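Long-range contacts in dTDP-4-dehydrorhamnose 3-epimerase (Streptomyces niveus, PDB 2C0Z), which catalyses the 3-epimerisation of a dTDP-linked 4-keto-6-deoxy sugar, a step towards the deoxysugar of the aminocoumarin antibiotic novobiocin: residues N58-V63 with L139-S144; G88-V93 with H128-I133. One frame throughout, in Å; residues are numbered along the deposited sequence. Where two conformers were deposited one is given.

F130 of contact 2 packs on L139, Y141 and S62 of contact 1, where the two sheets of the cupin meet, and the pair illustrates how both sheets can contribute to one active site. Both contacts are buried antiparallel strand pairs: contact 1 joins strands 56-63 and 136-143 in one sheet, contact 2 joins strands 89-96 and 126-132 in the other. Strands 126-132 and 136-143 are consecutive in the chain. Their polar chemistry differs. In contact 1 it is a pair of hydroxyls, with the second subunit extending the sheet beside N58-V61; contact 2, untouched by that subunit, pairs a carboxylate with an imidazole.

Contact 1: residues N58-V63 with L139-S144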
loop_
_atom_site.group_PDB
_atom_site.type_symbol
_atom_site.label_atom_id
_atom_site.label_comp_id
_atom_site.label_asym_id
_atom_site.label_seq_id
_atom_site.Cartn_x
_atom_site.Cartn_y
_atom_site.Cartn_z
ATOM N N ASN A 58 3.640 5.426 1.933
ATOM C CA ASN A 58 4.627 5.915 0.981
ATOM C C ASN A 58 4.914 4.879 -0.083
ATOM O O ASN A 58 4.657 3.682 0.105
ATOM C CB ASN A 58 5.953 6.236 1.679
ATOM C CG ASN A 58 5.849 7.440 2.619
ATOM O OD1 ASN A 58 5.677 7.281 3.792
ATOM N ND2 ASN A 58 6.048 8.619 2.092
ATOM N N LEU A 59 5.428 5.370 -1.205
ATOM C CA LEU A 59 5.967 4.538 -2.287
ATOM C C LEU A 59 7.337 5.055 -2.646
ATOM O O LEU A 59 7.592 6.249 -2.617
ATOM C CB LEU A 59 5.052 4.510 -3.508
ATOM C CG LEU A 59 3.750 3.741 -3.312
ATOM C CD1 LEU A 59 2.652 4.295 -4.163
ATOM C CD2 LEU A 59 3.940 2.300 -3.625
ATOM N N SER A 60 8.251 4.146 -2.957
ATOM C CA SER A 60 9.536 4.548 -3.526
ATOM C C SER A 60 9.808 3.702 -4.743
ATOM O O SER A 60 9.474 2.530 -4.764
ATOM C CB SER A 60 10.642 4.437 -2.498
ATOM O OG SER A 60 10.898 3.129 -2.149
ATOM N N VAL A 61 10.392 4.312 -5.759
ATOM C CA VAL A 61 10.818 3.620 -6.971
ATOM C C VAL A 61 12.308 3.853 -7.078
ATOM O O VAL A 61 12.752 4.979 -6.968
ATOM C CB VAL A 61 10.114 4.173 -8.237
ATOM C CG1 VAL A 61 10.577 3.398 -9.449
ATOM C CG2 VAL A 61 8.618 4.114 -8.073
ATOM N N SER A 62 13.085 2.795 -7.201
ATOM C CA SER A 62 14.539 2.903 -7.219
ATOM C C SER A 62 15.102 2.101 -8.355
ATOM O O SER A 62 14.607 1.046 -8.660
ATOM C CB SER A 62 15.125 2.338 -5.933
ATOM O OG SER A 62 14.565 2.986 -4.856
ATOM N N VAL A 63 16.173 2.607 -8.943
ATOM C CA VAL A 63 16.895 1.850 -9.960
ATOM C C VAL A 63 17.847 0.798 -9.359
ATOM O O VAL A 63 18.312 0.907 -8.232
ATOM C CB VAL A 63 17.624 2.808 -10.937
ATOM C CG1 VAL A 63 16.668 3.853 -11.484
ATOM C CG2 VAL A 63 18.755 3.494 -10.280
ATOM N N LEU A 139 8.766 -0.058 -3.678
ATOM C CA LEU A 139 8.405 -0.423 -2.321
ATOM C C LEU A 139 7.207 0.402 -1.888
ATOM O O LEU A 139 7.084 1.569 -2.258
ATOM C CB LEU A 139 9.559 -0.173 -1.354
ATOM C CG LEU A 139 10.753 -1.054 -1.566
ATOM C CD1 LEU A 139 11.744 -0.744 -0.461
ATOM C CD2 LEU A 139 10.344 -2.492 -1.552
ATOM N N CYS A 140 6.305 -0.228 -1.133
ATOM C CA CYS A 140 5.196 0.435 -0.494
ATOM C C CYS A 140 5.360 0.281 1.010
ATOM O O CYS A 140 5.676 -0.823 1.492
ATOM C CB CYS A 140 3.885 -0.185 -0.963
ATOM S SG CYS A 140 2.422 0.617 -0.310
ATOM N N TYR A 141 5.191 1.365 1.751
ATOM C CA TYR A 141 5.453 1.392 3.183
ATOM C C TYR A 141 4.221 1.943 3.871
ATOM O O TYR A 141 3.670 2.954 3.426
ATOM C CB TYR A 141 6.608 2.385 3.554
ATOM C CG TYR A 141 7.884 2.389 2.765
ATOM C CD1 TYR A 141 7.910 2.869 1.471
ATOM C CD2 TYR A 141 9.080 1.995 3.345
ATOM C CE1 TYR A 141 9.088 2.938 0.743
ATOM C CE2 TYR A 141 10.276 2.056 2.628
ATOM C CZ TYR A 141 10.265 2.522 1.328
ATOM O OH TYR A 141 11.431 2.589 0.576
ATOM N N LEU A 142 3.794 1.295 4.940
ATOM C CA LEU A 142 2.824 1.852 5.872
ATOM C C LEU A 142 3.553 2.163 7.174
ATOM O O LEU A 142 4.284 1.303 7.700
ATOM C CB LEU A 142 1.689 0.881 6.116
ATOM C CG LEU A 142 1.084 0.210 4.876
ATOM C CD1 LEU A 142 -0.013 -0.768 5.283
ATOM C CD2 LEU A 142 0.539 1.231 3.912
ATOM N N SER A 143 3.407 3.392 7.654
ATOM C CA SER A 143 4.161 3.866 8.828
ATOM C C SER A 143 3.201 4.306 9.916
ATOM O O SER A 143 2.161 4.887 9.631
ATOM C CB SER A 143 5.072 5.043 8.453
ATOM O OG SER A 143 6.066 4.676 7.490
ATOM N N SER A 144 3.606 4.073 11.167
ATOM C CA SER A 144 2.821 4.462 12.334
ATOM C C SER A 144 2.987 5.914 12.758
ATOM O O SER A 144 2.312 6.354 13.672
ATOM C CB SER A 144 3.171 3.558 13.519
ATOM O OG SER A 144 4.483 3.870 14.016
HETATM O O HOH W 1 4.824 5.398 5.166
#
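N58 and Y141 form a hydrogen-bonded antiparallel pair, with N58 N giving its proton to Y141 O at 2.9 Å and Y141 N returning one to N58 O. Above this pair the N58 side chain stands beside the tyrosine, its CB 3.9 Å from Y141 CD1, while N58 O lies at the edge of the ring. The amide end faces other partners: OD1 accepts from Q56, and ND2 donates to the backbone of L36 of the second subunit. A water lies within reach of N58 OD1 and Y141 O, and tentatively of S143 OG, which is modelled in two conformers.

At L59 the side chain turns to the other face of the sheet. Its CD2 touches C140 CB at 3.6 Å, and its CA lies 3.2 Å from L139 O in a CA-H...O contact. This face belongs to the jelly-roll sheet of an RmlC-like cupin, which runs on into the second subunit through a strand beside N58-V61; W38 of that subunit packs on L59.

S60 restores the first face and pairs with L139 through two backbone bonds, L139 N to S60 O being the more bent at 150°. A chi1 of 67° swings S60 OG off CB towards the 139-144 strand, and Y141 OH stands farther out from the sheet, 2.8 Å from OG; either hydroxyl may donate. The serine approaches the ring at its edge, near the ring plane. Y141 is by similarity the proton donor of the epimerase, so this bond probably helps position the phenol. Further on, S62 keeps the backbone pairing going with A137.

Contact 2: residues G88-V93 with H128-I133; sequences GAVFDV and HGFCAI
H128 reaches across to D92 on the neighbouring strand, and its side chain can be followed outward from the backbone. From CB, CG is swung opposite the backbone N (chi1 180°), which carries the imidazole over the strand pair. CG passes 4.1 Å from V93 O, the acceptor for G129 N. CD2 and CE1 flank the approach, each 3.5 Å from D92 OD1. At the tip, NE2 donates to D92 OD1 over just 2.5 Å. The oxygen lies near the ring plane, at the imidazole edge, and is met on its syn side, 18° out of the carboxylate plane; carboxylate and ring are turned 37° against each other. This short bond probably helps to hold the imidazole in its rotation.

Beneath these side chains, F91 and C131 exchange two backbone bonds, as do V93 and G129. On the face of V90 and D92, V90 CG1 rests 3.9 Å from F130 CD2, and the phenyl extends beyond it towards L139 and Y141. At the end of the pair I133 N donates to A89 O, 2.9 Å away. There the isoleucine, with CG1 beside its backbone N, lays CD1 along the opposite backbone, 3.6 Å from V90 C, and W166 and P167 lie over the face that carries V93 and F91.

An imidazole held by a carboxylate on the adjacent strand, inside an antiparallel cupin sheet, fits the substrate pocket of the RmlC-like epimerases, where H128 is a substrate-binding residue by similarity.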
loop_
_atom_site.group_PDB
_atom_site.type_symbol
_atom_site.label_atom_id
_atom_site.label_comp_id
_atom_site.label_asym_id
_atom_site.label_seq_id
_atom_site.Cartn_x
_atom_site.Cartn_y
_atom_site.Cartn_z
ATOM N N GLY A 88 8.944 -5.533 -8.985
ATOM C CA GLY A 88 10.356 -5.800 -9.002
ATOM C C GLY A 88 10.802 -6.621 -7.809
ATOM O O GLY A 88 10.065 -7.471 -7.294
ATOM N N ALA A 89 12.049 -6.395 -7.408
ATOM C CA ALA A 89 12.639 -7.140 -6.315
ATOM C C ALA A 89 13.661 -6.291 -5.585
ATOM O O ALA A 89 14.431 -5.556 -6.201
ATOM C CB ALA A 89 13.313 -8.441 -6.827
ATOM N N VAL A 90 13.677 -6.415 -4.267
ATOM C CA VAL A 90 14.678 -5.727 -3.442
ATOM C C VAL A 90 15.252 -6.683 -2.421
ATOM O O VAL A 90 14.616 -7.667 -2.031
ATOM C CB VAL A 90 14.192 -4.461 -2.693
ATOM C CG1 VAL A 90 13.488 -3.483 -3.641
ATOM C CG2 VAL A 90 13.368 -4.793 -1.451
ATOM N N PHE A 91 16.498 -6.411 -2.037
ATOM C CA PHE A 91 17.080 -7.013 -0.868
ATOM C C PHE A 91 16.809 -6.036 0.269
ATOM O O PHE A 91 17.397 -4.947 0.320
ATOM C CB PHE A 91 18.572 -7.220 -1.104
ATOM C CG PHE A 91 19.287 -7.922 0.026
ATOM C CD1 PHE A 91 19.026 -9.257 0.289
ATOM C CD2 PHE A 91 20.228 -7.243 0.810
ATOM C CE1 PHE A 91 19.713 -9.939 1.322
ATOM C CE2 PHE A 91 20.946 -7.918 1.813
ATOM C CZ PHE A 91 20.664 -9.258 2.074
ATOM N N ASP A 92 15.914 -6.412 1.168
ATOM C CA ASP A 92 15.470 -5.543 2.252
ATOM C C ASP A 92 16.216 -5.879 3.530
ATOM O O ASP A 92 16.340 -7.045 3.902
ATOM C CB ASP A 92 13.971 -5.752 2.475
ATOM C CG ASP A 92 13.405 -4.743 3.410
ATOM O OD1 ASP A 92 13.125 -3.624 2.908
ATOM O OD2 ASP A 92 13.291 -4.961 4.642
ATOM N N VAL A 93 16.698 -4.866 4.220
ATOM C CA VAL A 93 17.544 -5.072 5.415
ATOM C C VAL A 93 17.000 -4.332 6.606
ATOM O O VAL A 93 16.683 -3.123 6.547
ATOM C CB VAL A 93 18.995 -4.639 5.125
ATOM C CG1 VAL A 93 19.897 -4.717 6.353
ATOM C CG2 VAL A 93 19.560 -5.493 4.028
ATOM N N HIS A 128 16.221 0.622 8.802
ATOM C CA HIS A 128 15.767 0.002 7.567
ATOM C C HIS A 128 16.608 0.496 6.405
ATOM O O HIS A 128 16.925 1.683 6.277
ATOM C CB HIS A 128 14.291 0.311 7.337
ATOM C CG HIS A 128 13.753 -0.289 6.079
ATOM N ND1 HIS A 128 13.389 0.475 4.988
ATOM C CD2 HIS A 128 13.545 -1.582 5.724
ATOM C CE1 HIS A 128 12.998 -0.328 4.010
ATOM N NE2 HIS A 128 13.084 -1.580 4.429
ATOM N N GLY A 129 16.897 -0.406 5.499
ATOM C CA GLY A 129 17.511 -0.091 4.238
ATOM C C GLY A 129 17.164 -1.134 3.193
ATOM O O GLY A 129 16.578 -2.183 3.493
ATOM N N PHE A 130 17.537 -0.863 1.946
ATOM C CA PHE A 130 17.333 -1.853 0.899
ATOM C C PHE A 130 18.192 -1.560 -0.313
ATOM O O PHE A 130 18.681 -0.446 -0.490
ATOM C CB PHE A 130 15.854 -1.885 0.472
ATOM C CG PHE A 130 15.405 -0.661 -0.248
ATOM C CD1 PHE A 130 14.963 0.445 0.448
ATOM C CD2 PHE A 130 15.353 -0.642 -1.632
ATOM C CE1 PHE A 130 14.505 1.579 -0.212
ATOM C CE2 PHE A 130 14.896 0.499 -2.316
ATOM C CZ PHE A 130 14.472 1.606 -1.590
ATOM N N CYS A 131 18.317 -2.576 -1.158
ATOM C CA CYS A 131 19.007 -2.493 -2.443
ATOM C C CYS A 131 18.033 -3.015 -3.512
ATOM O O CYS A 131 17.573 -4.130 -3.394
ATOM C CB CYS A 131 20.229 -3.399 -2.417
ATOM S SG CYS A 131 21.203 -3.302 -3.908
ATOM N N ALA A 132 17.776 -2.260 -4.572
ATOM C CA ALA A 132 17.012 -2.754 -5.709
ATOM C C ALA A 132 17.812 -3.804 -6.481
ATOM O O ALA A 132 18.936 -3.536 -6.890
ATOM C CB ALA A 132 16.637 -1.613 -6.629
ATOM N N ILE A 133 17.223 -4.982 -6.669
ATOM C CA ILE A 133 17.814 -6.088 -7.410
ATOM C C ILE A 133 17.383 -6.010 -8.868
ATOM O O ILE A 133 18.191 -6.230 -9.802
ATOM C CB ILE A 133 17.343 -7.443 -6.808
ATOM C CG1 ILE A 133 17.869 -7.661 -5.399
ATOM C CG2 ILE A 133 17.730 -8.598 -7.727
ATOM C CD1 ILE A 133 17.108 -8.814 -4.664
#